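Local coordinates for Ice-binding protein (Colwellia, PDB 3WP9) that binds to the surface of ice crystals and inhibits their growth and recrystallization, which may protect membranes from freezing injury, at residues A[4-9]-A[85-90]; A[8-13]-A[74-79]; A[126-131]-A[161-166]. All coordinates share one frame; numbering follows the deposited sequence.

Contact 1. Residues A[4-9]-A[85-90]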
ATOM      1  N   TYR A   4      -9.685  14.847  -5.017  1.00 36.37           N
ATOM      2  CA  TYR A   4     -10.686  13.863  -4.595  1.00 33.89           C
ATOM      3  C   TYR A   4      -9.935  12.536  -4.401  1.00 29.36           C
ATOM      4  O   TYR A   4      -8.822  12.344  -4.956  1.00 29.25           O
ATOM      5  CB  TYR A   4     -11.807  13.701  -5.640  1.00 46.04           C
ATOM      6  CG  TYR A   4     -11.359  14.049  -7.055  1.00 57.26           C
ATOM      7  CD1 TYR A   4     -10.928  15.347  -7.361  1.00 66.91           C
ATOM      8  CD2 TYR A   4     -11.340  13.086  -8.084  1.00 64.77           C
ATOM      9  CE1 TYR A   4     -10.482  15.683  -8.637  1.00 73.33           C
ATOM     10  CE2 TYR A   4     -10.901  13.413  -9.377  1.00 67.05           C
ATOM     11  CZ  TYR A   4     -10.469  14.721  -9.657  1.00 74.83           C
ATOM     12  OH  TYR A   4     -10.006  15.109 -10.930  1.00 62.98           O
ATOM     13  N   ALA A   5     -10.565  11.665  -3.620  1.00 29.78           N
ATOM     14  CA  ALA A   5     -10.039  10.313  -3.374  1.00 29.76           C
ATOM     15  C   ALA A   5      -9.749   9.597  -4.702  1.00 29.62           C
ATOM     16  O   ALA A   5     -10.321   9.887  -5.754  1.00 30.63           O
ATOM     17  CB  ALA A   5     -10.990   9.489  -2.530  1.00 27.96           C
ATOM     18  N   VAL A   6      -8.836   8.641  -4.632  1.00 24.75           N
ATOM     19  CA  VAL A   6      -8.622   7.696  -5.716  1.00 23.67           C
ATOM     20  C   VAL A   6      -9.520   6.492  -5.468  1.00 25.49           C
ATOM     21  O   VAL A   6      -9.378   5.797  -4.456  1.00 26.29           O
ATOM     22  CB  VAL A   6      -7.159   7.273  -5.786  1.00 21.69           C
ATOM     23  CG1 VAL A   6      -6.985   6.107  -6.767  1.00 22.47           C
ATOM     24  CG2 VAL A   6      -6.246   8.459  -6.111  1.00 21.39           C
ATOM     25  N   GLU A   7     -10.490   6.263  -6.365  1.00 24.52           N
ATOM     26  CA  GLU A   7     -11.370   5.097  -6.281  1.00 23.65           C
ATOM     27  C   GLU A   7     -10.582   3.785  -6.581  1.00 22.57           C
ATOM     28  O   GLU A   7      -9.884   3.700  -7.568  1.00 22.37           O
ATOM     29  CB  GLU A   7     -12.575   5.203  -7.233  1.00 30.41           C
ATOM     30  CG  GLU A   7     -13.539   6.335  -6.852  1.00 44.25           C
ATOM     31  CD  GLU A   7     -13.923   6.386  -5.357  1.00 54.18           C
ATOM     32  OE1 GLU A   7     -14.209   5.305  -4.762  1.00 55.50           O
ATOM     33  OE2 GLU A   7     -13.950   7.519  -4.778  1.00 57.69           O
ATOM     34  N   LEU A   8     -10.735   2.804  -5.691  1.00 23.16           N
ATOM     35  CA  LEU A   8      -9.967   1.537  -5.795  1.00 21.80           C
ATOM     36  C   LEU A   8     -10.799   0.405  -6.384  1.00 23.90           C
ATOM     37  O   LEU A   8     -10.292  -0.652  -6.696  1.00 22.39           O
ATOM     38  CB  LEU A   8      -9.405   1.134  -4.389  1.00 20.76           C
ATOM     39  CG  LEU A   8      -8.526   2.164  -3.695  1.00 20.69           C
ATOM     40  CD1 LEU A   8      -8.142   1.492  -2.354  1.00 18.47           C
ATOM     41  CD2 LEU A   8      -7.314   2.522  -4.576  1.00 18.60           C
ATOM     42  N   GLY A   9     -12.102   0.596  -6.587  1.00 25.95           N
ATOM     43  CA  GLY A   9     -12.874  -0.539  -7.079  1.00 23.58           C
ATOM     44  C   GLY A   9     -12.746  -1.819  -6.260  1.00 24.61           C
ATOM     45  O   GLY A   9     -12.768  -1.773  -5.010  1.00 27.64           O
ATOM     46  N   TYR A  85      -4.076   3.055 -10.071  1.00 16.60           N
ATOM     47  CA  TYR A  85      -2.737   3.519 -10.238  0.99 17.21           C
ATOM     48  C   TYR A  85      -2.739   4.643 -11.288  1.00 18.88           C
ATOM     49  O   TYR A  85      -2.128   5.681 -11.109  1.00 18.21           O
ATOM     50  CB  TYR A  85      -1.831   2.313 -10.683  1.00 15.81           C
ATOM     51  CG  TYR A  85      -0.414   2.775 -10.980  1.00 15.76           C
ATOM     52  CD1 TYR A  85       0.577   2.631 -10.046  1.00 15.35           C
ATOM     53  CD2 TYR A  85      -0.080   3.407 -12.160  1.00 16.58           C
ATOM     54  CE1 TYR A  85       1.868   3.094 -10.269  1.00 13.52           C
ATOM     55  CE2 TYR A  85       1.201   3.879 -12.400  1.00 17.17           C
ATOM     56  CZ  TYR A  85       2.186   3.705 -11.464  1.00 17.02           C
ATOM     57  OH  TYR A  85       3.447   4.193 -11.691  1.00 17.02           O
ATOM     58  N   ASN A  86      -3.435   4.455 -12.436  1.00 20.49           N
ATOM     59  CA  ASN A  86      -3.341   5.461 -13.465  1.00 22.99           C
ATOM     60  C   ASN A  86      -4.127   6.738 -13.102  1.00 19.79           C
ATOM     61  O   ASN A  86      -3.712   7.849 -13.441  1.00 19.70           O
ATOM     62  CB  ASN A  86      -3.865   4.906 -14.790  1.00 23.87           C
ATOM     63  CG  ASN A  86      -2.936   3.932 -15.431  1.00 27.21           C
ATOM     64  OD1 ASN A  86      -1.685   4.067 -15.386  1.00 28.75           O
ATOM     65  ND2 ASN A  86      -3.542   2.935 -16.123  1.00 25.92           N
ATOM     66  N   ASP A  87      -5.205   6.566 -12.362  1.00 22.07           N
ATOM     67  CA  ASP A  87      -6.015   7.684 -11.861  1.00 21.24           C
ATOM     68  C   ASP A  87      -5.116   8.564 -10.953  1.00 24.28           C
ATOM     69  O   ASP A  87      -4.937   9.774 -11.158  1.00 21.24           O
ATOM     70  CB  ASP A  87      -7.211   7.140 -11.077  1.00 22.32           C
ATOM     71  CG  ASP A  87      -8.016   8.211 -10.462  1.00 23.94           C
ATOM     72  OD1 ASP A  87      -7.918   9.353 -10.986  1.00 30.34           O
ATOM     73  OD2 ASP A  87      -8.779   7.931  -9.529  1.00 29.35           O
ATOM     74  N   ALA A  88      -4.495   7.942  -9.968  1.00 20.92           N
ATOM     75  CA  ALA A  88      -3.577   8.692  -9.112  1.00 20.33           C
ATOM     76  C   ALA A  88      -2.429   9.385  -9.866  1.00 18.95           C
ATOM     77  O   ALA A  88      -2.095  10.511  -9.593  1.00 22.25           O
ATOM     78  CB  ALA A  88      -2.979   7.699  -8.081  1.00 19.96           C
ATOM     79  N   ALA A  89      -1.780   8.697 -10.808  1.00 19.37           N
ATOM     80  CA  ALA A  89      -0.632   9.227 -11.499  1.00 21.43           C
ATOM     81  C   ALA A  89      -1.046  10.467 -12.304  1.00 24.29           C
ATOM     82  O   ALA A  89      -0.209  11.318 -12.573  1.00 22.34           O
ATOM     83  CB  ALA A  89      -0.069   8.157 -12.415  1.00 20.99           C
ATOM     84  N   GLY A  90      -2.335  10.584 -12.653  1.00 24.83           N
ATOM     85  CA  GLY A  90      -2.721  11.602 -13.664  1.00 26.88           C
ATOM     86  C   GLY A  90      -3.309  12.854 -13.055  1.00 27.34           C
ATOM     87  O   GLY A  90      -3.744  13.762 -13.799  1.00 27.98           O
TER
HETATM   88  O   HOH W   1     -11.128   8.040  -8.439  1.00 33.85           O
HETATM   89  O   HOH W   2      -9.413   5.287  -9.766  1.00 26.59           O
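The carboxylate of D87 turns OD2 to V6 and to two waters that lead on to A5 and E7, and OD1 is in a salt bridge with R91. Of the two aromatic rings nearby, that of Y4 makes a cation-pi contact with R91; that of Y85, turned away from the loop, makes another with K186 and has OD1 of N86 in plane at its edge.

V6 carries the direct contact. Its CG1, anti to the backbone N (chi1 170°), lies 3.8 Å from D87 OD2, and the two side chains slide past each other in opposite directions. The other branch, CG2, makes the apolar contact, 3.9 Å from CB of A88, so the valine straddles two successive residues of the helix.

The polar link is made through water. Water 1 accepts from E7 N at 2.8 Å and donates to D87 OD2 at 2.6 Å, with a long, weak bond to A5 O besides. Water 2 spans E7 O and D87 OD2, at 2.8 and 2.7 Å respectively. OD2 thus receives two donated protons from water, and both the N-H and the C=O of E7 are tied to the helix although E7 N itself stays 4.0 Å from OD2 of D87. R91 adds to the hold on the loop by donating to the carbonyls of Y4 and A5. With R91 and both waters around it, D87 would be expected to remain charged.

V6 also reaches A84 of the helix and F164 of strand 163-167. An extended N-terminal segment is thereby laid between a long helix and a sheet face, as befits the right-handed beta-helix with an alpha helix along its flank that ice-binding proteins of this family adopt.

Contact 2. Residues A[8-13]-A[74-79]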
ATOM      1  N   LEU A   8     -10.735   2.804  -5.691  1.00 23.16           N
ATOM      2  CA  LEU A   8      -9.967   1.537  -5.795  1.00 21.80           C
ATOM      3  C   LEU A   8     -10.799   0.405  -6.384  1.00 23.90           C
ATOM      4  O   LEU A   8     -10.292  -0.652  -6.696  1.00 22.39           O
ATOM      5  CB  LEU A   8      -9.405   1.134  -4.389  1.00 20.76           C
ATOM      6  CG  LEU A   8      -8.526   2.164  -3.695  1.00 20.69           C
ATOM      7  CD1 LEU A   8      -8.142   1.492  -2.354  1.00 18.47           C
ATOM      8  CD2 LEU A   8      -7.314   2.522  -4.576  1.00 18.60           C
ATOM      9  N   GLY A   9     -12.102   0.596  -6.587  1.00 25.95           N
ATOM     10  CA  GLY A   9     -12.874  -0.539  -7.079  1.00 23.58           C
ATOM     11  C   GLY A   9     -12.746  -1.819  -6.260  1.00 24.61           C
ATOM     12  O   GLY A   9     -12.768  -1.773  -5.010  1.00 27.64           O
ATOM     13  N   GLU A  10     -12.611  -2.957  -6.962  1.00 24.96           N
ATOM     14  CA  GLU A  10     -12.604  -4.285  -6.322  1.00 23.76           C
ATOM     15  C   GLU A  10     -11.237  -4.470  -5.608  1.00 22.93           C
ATOM     16  O   GLU A  10     -11.150  -5.289  -4.659  1.00 27.67           O
ATOM     17  CB  GLU A  10     -12.808  -5.403  -7.348  1.00 28.46           C
ATOM     18  CG  GLU A  10     -14.216  -5.493  -7.922  1.00 31.33           C
ATOM     19  CD  GLU A  10     -15.308  -5.423  -6.856  1.00 37.12           C
ATOM     20  OE1 GLU A  10     -15.158  -5.945  -5.733  1.00 37.75           O
ATOM     21  OE2 GLU A  10     -16.354  -4.827  -7.157  1.00 44.41           O
ATOM     22  N   ALA A  11     -10.250  -3.646  -6.014  1.00 20.74           N
ATOM     23  CA  ALA A  11      -8.961  -3.610  -5.270  1.00 21.53           C
ATOM     24  C   ALA A  11      -9.104  -3.106  -3.838  1.00 22.29           C
ATOM     25  O   ALA A  11      -8.345  -3.479  -2.923  1.00 20.13           O
ATOM     26  CB  ALA A  11      -7.894  -2.849  -6.070  1.00 20.73           C
ATOM     27  N   GLY A  12     -10.160  -2.333  -3.576  1.00 22.19           N
ATOM     28  CA  GLY A  12     -10.296  -1.760  -2.296  1.00 19.03           C
ATOM     29  C   GLY A  12     -10.796  -2.738  -1.246  1.00 22.10           C
ATOM     30  O   GLY A  12     -10.915  -2.334  -0.076  1.00 22.49           O
ATOM     31  N   THR A  13     -11.092  -3.992  -1.635  1.00 20.48           N
ATOM     32  CA  THR A  13     -11.488  -5.048  -0.710  1.00 23.67           C
ATOM     33  C   THR A  13     -10.261  -5.856  -0.266  1.00 22.57           C
ATOM     34  O   THR A  13     -10.344  -6.702   0.627  1.00 23.12           O
ATOM     35  CB  THR A  13     -12.529  -5.983  -1.295  1.00 27.78           C
ATOM     36  OG1 THR A  13     -12.061  -6.492  -2.526  1.00 28.14           O
ATOM     37  CG2 THR A  13     -13.825  -5.240  -1.580  1.00 30.29           C
ATOM     38  N   LEU A  74     -10.768 -11.904  -8.783  1.00 23.78           N
ATOM     39  CA  LEU A  74      -9.375 -11.411  -8.793  1.00 19.70           C
ATOM     40  C   LEU A  74      -9.040 -10.626 -10.025  1.00 22.68           C
ATOM     41  O   LEU A  74      -8.323  -9.647  -9.967  1.00 21.15           O
ATOM     42  CB  LEU A  74      -8.413 -12.567  -8.647  1.00 17.92           C
ATOM     43  CG  LEU A  74      -8.229 -12.987  -7.185  1.00 18.69           C
ATOM     44  CD1 LEU A  74      -7.649 -14.394  -7.217  1.00 21.37           C
ATOM     45  CD2 LEU A  74      -7.429 -12.062  -6.278  1.00 20.95           C
ATOM     46  N   GLU A  75      -9.581 -11.049 -11.144  1.00 23.46           N
ATOM     47  CA  GLU A  75      -9.413 -10.347 -12.399  1.00 23.33           C
ATOM     48  C   GLU A  75      -9.962  -8.930 -12.313  1.00 23.16           C
ATOM     49  O   GLU A  75      -9.295  -8.001 -12.766  1.00 22.20           O
ATOM     50  CB  GLU A  75     -10.190 -11.079 -13.481  1.00 27.82           C
ATOM     51  CG  GLU A  75      -9.819 -10.550 -14.863  1.00 32.63           C
ATOM     52  CD  GLU A  75     -10.587 -11.252 -15.967  1.00 42.60           C
ATOM     53  OE1 GLU A  75     -11.090 -12.395 -15.755  1.00 47.61           O
ATOM     54  OE2 GLU A  75     -10.673 -10.656 -17.057  1.00 48.53           O
ATOM     55  N   LEU A  76     -11.155  -8.778 -11.706  1.00 22.71           N
ATOM     56  CA  LEU A  76     -11.748  -7.463 -11.490  1.00 21.50           C
ATOM     57  C   LEU A  76     -10.855  -6.634 -10.560  1.00 21.98           C
ATOM     58  O   LEU A  76     -10.528  -5.514 -10.949  1.00 22.56           O
ATOM     59  CB  LEU A  76     -13.165  -7.534 -10.909  1.00 21.56           C
ATOM     60  CG  LEU A  76     -14.212  -8.192 -11.816  1.00 21.91           C
ATOM     61  CD1 LEU A  76     -15.555  -8.238 -11.058  1.00 25.14           C
ATOM     62  CD2 LEU A  76     -14.275  -7.438 -13.118  1.00 22.19           C
ATOM     63  N   ALA A  77     -10.497  -7.161  -9.372  1.00 19.29           N
ATOM     64  CA  ALA A  77      -9.579  -6.456  -8.443  1.00 18.89           C
ATOM     65  C   ALA A  77      -8.295  -5.998  -9.095  1.00 18.15           C
ATOM     66  O   ALA A  77      -7.869  -4.812  -8.933  1.00 21.89           O
ATOM     67  CB  ALA A  77      -9.217  -7.315  -7.234  1.00 18.39           C
ATOM     68  N   VAL A  78      -7.623  -6.922  -9.820  1.00 17.68           N
ATOM     69  CA  VAL A  78      -6.370  -6.513 -10.486  1.00 16.47           C
ATOM     70  C   VAL A  78      -6.569  -5.415 -11.513  1.00 17.49           C
ATOM     71  O   VAL A  78      -5.765  -4.460 -11.668  1.00 18.58           O
ATOM     72  CB  VAL A  78      -5.609  -7.731 -11.033  1.00 18.49           C
ATOM     73  CG1 VAL A  78      -4.453  -7.289 -11.975  1.00 17.22           C
ATOM     74  CG2 VAL A  78      -5.073  -8.584  -9.890  1.00 17.62           C
ATOM     75  N   SER A  79      -7.660  -5.541 -12.279  1.00 20.96           N
ATOM     76  CA  SER A  79      -8.064  -4.445 -13.216  1.00 21.77           C
ATOM     77  C   SER A  79      -8.254  -3.103 -12.534  1.00 18.80           C
ATOM     78  O   SER A  79      -7.680  -2.100 -12.958  1.00 18.48           O
ATOM     79  CB  SER A  79      -9.432  -4.811 -13.834  1.00 23.47           C
ATOM     80  OG  SER A  79      -9.140  -5.643 -14.920  1.00 40.49           O
TER
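E10 and A77 bury the most surface here, and their backbones come close, CA of E10 lying 4.3 Å from CA of A77. Alanine's short side chain suits that approach. CB of E10 rests 3.5 Å from A77 N, against the helix backbone itself, while CB of A77 lies 3.8 Å from E10 O.

Beyond CB, E10 runs alongside L76, the two side chains pointing the same way, with CG of E10 3.8 Å from CB of L76. CG of E10 stands anti to its carbonyl carbon (chi1 -71°) and the chain then bends at chi2 (-47°); its aliphatic part is what touches 74-79, and the carboxylate is led away from it. One residue on, the methyl of A11 meets the carbonyl oxygen of A77 at 3.5 Å.

The 3-10 turn that presents E10 and A11 is tightened at its far end. E10 O is gripped by both the backbone N and the hydroxyl of T13; OG1 donates at 2.6 Å, tilted 16° from the carbonyl plane. The N-H of E10 is held by D80 OD2, a helix residue just past 74-79.

The contact thus joins the turn preceding strand 14-18 to helix 71-89. A77 also packs on F14 and L17 of that strand, and A11 touches M81 one turn further along the helix.

Contact 3. Residues A[126-131]-A[161-166]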
ATOM      1  N   VAL A 126       7.709  11.495   9.146  1.00 15.60           N
ATOM      2  CA  VAL A 126       7.043  12.496   8.315  1.00 16.71           C
ATOM      3  C   VAL A 126       5.591  12.519   8.757  1.00 15.55           C
ATOM      4  O   VAL A 126       4.988  11.490   9.085  1.00 16.52           O
ATOM      5  CB  VAL A 126       7.094  12.085   6.794  1.00 16.44           C
ATOM      6  CG1 VAL A 126       6.428  10.734   6.603  1.00 17.56           C
ATOM      7  CG2 VAL A 126       6.316  13.133   5.963  1.00 14.56           C
ATOM      8  N   THR A 127       4.964  13.730   8.799  1.00 16.58           N
ATOM      9  CA  THR A 127       3.617  13.860   9.247  1.00 17.95           C
ATOM     10  C   THR A 127       2.710  14.379   8.149  1.00 19.02           C
ATOM     11  O   THR A 127       3.134  15.216   7.326  1.00 17.95           O
ATOM     12  CB  THR A 127       3.519  14.805  10.478  1.00 20.91           C
ATOM     13  OG1 THR A 127       4.402  14.332  11.498  1.00 21.76           O
ATOM     14  CG2 THR A 127       2.086  14.973  10.995  1.00 21.19           C
ATOM     15  N   PHE A 128       1.562  13.825   8.191  1.00 16.26           N
ATOM     16  CA  PHE A 128       0.384  14.191   7.350  1.00 19.56           C
ATOM     17  C   PHE A 128      -0.695  14.770   8.287  1.00 20.50           C
ATOM     18  O   PHE A 128      -1.285  14.030   9.073  1.00 18.92           O
ATOM     19  CB  PHE A 128      -0.197  12.958   6.627  1.00 20.25           C
ATOM     20  CG  PHE A 128       0.693  12.429   5.488  1.00 20.98           C
ATOM     21  CD1 PHE A 128       0.360  12.720   4.149  1.00 20.34           C
ATOM     22  CD2 PHE A 128       1.825  11.658   5.744  1.00 21.45           C
ATOM     23  CE1 PHE A 128       1.162  12.296   3.077  1.00 19.07           C
ATOM     24  CE2 PHE A 128       2.658  11.214   4.681  1.00 21.81           C
ATOM     25  CZ  PHE A 128       2.343  11.564   3.342  1.00 19.56           C
ATOM     26  N   ASN A 129      -0.985  16.083   8.094  1.00 20.91           N
ATOM     27  CA  ASN A 129      -1.937  16.789   8.918  1.00 22.76           C
ATOM     28  C   ASN A 129      -3.130  17.315   8.087  1.00 20.73           C
ATOM     29  O   ASN A 129      -2.916  18.087   7.131  1.00 22.37           O
ATOM     30  CB  ASN A 129      -1.265  17.961   9.601  1.00 23.71           C
ATOM     31  CG  ASN A 129      -2.222  18.662  10.559  1.00 22.46           C
ATOM     32  OD1 ASN A 129      -2.557  18.128  11.595  1.00 25.08           O
ATOM     33  ND2 ASN A 129      -2.697  19.843  10.171  1.00 29.33           N
ATOM     34  N   GLY A 130      -4.295  16.844   8.448  1.00 21.10           N
ATOM     35  CA  GLY A 130      -5.555  17.375   7.920  1.00 23.11           C
ATOM     36  C   GLY A 130      -6.711  16.696   8.577  1.00 22.48           C
ATOM     37  O   GLY A 130      -6.556  16.000   9.564  1.00 27.40           O
ATOM     38  N   THR A 131      -7.927  16.934   8.072  1.00 26.31           N
ATOM     39  CA  THR A 131      -9.121  16.341   8.637  1.00 29.14           C
ATOM     40  C   THR A 131      -9.363  14.982   8.021  1.00 31.29           C
ATOM     41  O   THR A 131      -8.675  14.606   7.037  1.00 28.83           O
ATOM     42  CB  THR A 131     -10.362  17.253   8.340  1.00 32.80           C
ATOM     43  OG1 THR A 131     -10.676  17.171   6.935  1.00 32.63           O
ATOM     44  CG2 THR A 131     -10.047  18.711   8.675  1.00 33.70           C
ATOM     45  N   LYS A 161      -6.556   5.696   4.825  1.00 20.15           N
ATOM     46  CA  LYS A 161      -7.309   5.359   3.576  1.00 19.57           C
ATOM     47  C   LYS A 161      -7.320   6.549   2.588  1.00 19.76           C
ATOM     48  O   LYS A 161      -7.644   6.360   1.387  1.00 20.23           O
ATOM     49  CB  LYS A 161      -8.734   4.880   3.885  1.00 22.18           C
ATOM     50  CG  LYS A 161      -9.689   6.029   4.249  1.00 24.61           C
ATOM     51  CD  LYS A 161     -11.133   5.615   4.188  1.00 31.01           C
ATOM     52  CE  LYS A 161     -11.996   6.869   4.081  1.00 40.97           C
ATOM     53  NZ  LYS A 161     -13.438   6.630   4.427  1.00 47.81           N
ATOM     54  N   ASN A 162      -6.996   7.760   3.033  1.00 21.68           N
ATOM     55  CA  ASN A 162      -6.947   8.964   2.151  1.00 19.16           C
ATOM     56  C   ASN A 162      -5.627   9.432   1.659  1.00 19.53           C
ATOM     57  O   ASN A 162      -5.504  10.515   1.082  1.00 20.67           O
ATOM     58  CB  ASN A 162      -7.608  10.139   2.879  1.00 22.52           C
ATOM     59  CG  ASN A 162      -9.123   9.960   2.993  1.00 25.00           C
ATOM     60  OD1 ASN A 162      -9.776   9.329   2.141  1.00 26.26           O
ATOM     61  ND2 ASN A 162      -9.697  10.518   4.067  1.00 24.47           N
ATOM     62  N   ILE A 163      -4.587   8.617   1.876  1.00 18.81           N
ATOM     63  CA  ILE A 163      -3.275   8.974   1.451  1.00 16.22           C
ATOM     64  C   ILE A 163      -2.887   7.912   0.377  1.00 18.05           C
ATOM     65  O   ILE A 163      -2.964   6.669   0.668  1.00 18.02           O
ATOM     66  CB  ILE A 163      -2.281   8.837   2.631  1.00 19.71           C
ATOM     67  CG1 ILE A 163      -2.629   9.873   3.747  1.00 19.44           C
ATOM     68  CG2 ILE A 163      -0.882   9.006   2.112  1.00 17.40           C
ATOM     69  CD1 ILE A 163      -1.777   9.754   5.001  1.00 23.67           C
ATOM     70  N   PHE A 164      -2.576   8.412  -0.823  1.00 16.52           N
ATOM     71  CA  PHE A 164      -2.329   7.500  -2.001  1.00 15.67           C
ATOM     72  C   PHE A 164      -0.945   7.679  -2.455  1.00 15.15           C
ATOM     73  O   PHE A 164      -0.539   8.774  -2.824  1.00 15.85           O
ATOM     74  CB  PHE A 164      -3.383   7.714  -3.137  1.00 16.50           C
ATOM     75  CG  PHE A 164      -4.810   7.526  -2.676  1.00 16.97           C
ATOM     76  CD1 PHE A 164      -5.471   6.277  -2.697  1.00 15.84           C
ATOM     77  CD2 PHE A 164      -5.498   8.640  -2.160  1.00 18.32           C
ATOM     78  CE1 PHE A 164      -6.803   6.109  -2.231  1.00 17.98           C
ATOM     79  CE2 PHE A 164      -6.789   8.474  -1.675  1.00 17.99           C
ATOM     80  CZ  PHE A 164      -7.464   7.247  -1.724  1.00 17.21           C
ATOM     81  N   TRP A 165      -0.159   6.564  -2.437  1.00 13.91           N
ATOM     82  CA  TRP A 165       1.248   6.595  -2.846  1.00 15.34           C
ATOM     83  C   TRP A 165       1.303   5.874  -4.176  1.00 14.49           C
ATOM     84  O   TRP A 165       1.077   4.653  -4.255  1.00 14.73           O
ATOM     85  CB  TRP A 165       2.152   5.847  -1.877  1.00 14.08           C
ATOM     86  CG  TRP A 165       2.067   6.341  -0.397  1.00 14.18           C
ATOM     87  CD1 TRP A 165       1.218   5.924   0.549  1.00 16.70           C
ATOM     88  CD2 TRP A 165       2.974   7.242   0.192  1.00 12.95           C
ATOM     89  NE1 TRP A 165       1.533   6.538   1.757  1.00 15.12           N
ATOM     90  CE2 TRP A 165       2.607   7.354   1.551  1.00 14.73           C
ATOM     91  CE3 TRP A 165       4.070   7.967  -0.281  1.00 12.57           C
ATOM     92  CZ2 TRP A 165       3.310   8.180   2.424  1.00 14.23           C
ATOM     93  CZ3 TRP A 165       4.769   8.751   0.552  1.00 15.26           C
ATOM     94  CH2 TRP A 165       4.373   8.867   1.923  1.00 14.13           C
ATOM     95  N   GLN A 166       1.506   6.669  -5.199  1.00 14.96           N
ATOM     96  CA  GLN A 166       1.649   6.131  -6.578  1.00 15.31           C
ATOM     97  C   GLN A 166       3.147   6.088  -6.887  1.00 14.35           C
ATOM     98  O   GLN A 166       3.798   7.099  -7.009  1.00 14.70           O
ATOM     99  CB  GLN A 166       0.851   7.055  -7.555  1.00 16.28           C
ATOM    100  CG  GLN A 166       1.101   6.698  -9.036  1.00 18.28           C
ATOM    101  CD  GLN A 166       2.211   7.519  -9.667  1.00 15.65           C
ATOM    102  OE1 GLN A 166       2.228   8.791  -9.571  1.00 19.67           O
ATOM    103  NE2 GLN A 166       3.103   6.848 -10.340  1.00 19.60           N
TER
HETATM  104  O   HOH W   3      -8.003  12.133   5.664  1.00 20.99           O
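F128 meets strand 163-167 through two side chains, I163 and W165, and a water joins T131 to N162, the residue before I163. This water accepts from N162 ND2 at 2.8 Å and donates to T131 O at 2.9 Å, bridging the loop after strand 126-129 to the short 3-10 turn that leads into the second strand.

I163 follows, pointing inward. Its CD1 lies over one face of the F128 ring, 4.0 Å from the centroid and 27° off the ring normal, a CH-pi contact displaced toward the rim so that CG of F128 is the nearest ring atom, at 3.7 Å. CG2 of the isoleucine sits 4.0 Å from CE1 of the same ring.

F164 turns to the outer side of the strand, where it packs on V6. W165 comes back to the interior and brings CZ2 and CH2 of its six-membered ring up to the far end of F128. The closest pair is W165 CZ2 with F128 CZ, 3.6 Å apart; the ring planes stand at 72° in an oblique meeting with centroids 5.6 Å apart. The indole nitrogen is bonded elsewhere, to the carbonyl of E180. F128 can touch both partners because its CG stands anti to the carbonyl carbon (chi1 -71°), carrying the ring across the interior. With F128 cut back to an alanine, a gap would probably open between the two strands, the I163 methyl losing its ring face and the W165 benzo ring its partner from strand 126-129.

Strand 126-129 lies between strands 108-109 and 152-155, and strand 163-167 between 136-140 and 182-185, so the contact spans the beta-helix core from one parallel sheet to another. Within it F128 also meets W136 edge-to-face and packs on M138, L109 and V152.

How the contacts relate
Contacts 1 and 2 both set the N-terminal segment before strand 14-18 against helix 71-89, sharing L8 and G9, with centres about 12 Å apart. Along the chain contact 3 follows both; its centre is about 14 Å from that of contact 1 and about 22 Å from that of contact 2. It lies inside the beta-helix, whereas the first two line its flank. Strand 163-167 connects the layers: its outward F164 packs on the carbonyl of V6, and Q166 NE2 probably bonds to Y85 OH at 3.0 Å. Helix 71-89 and the N-terminal segment therefore pack on each other and both on the sheet that encloses the core, away from the residues probably involved in ice binding.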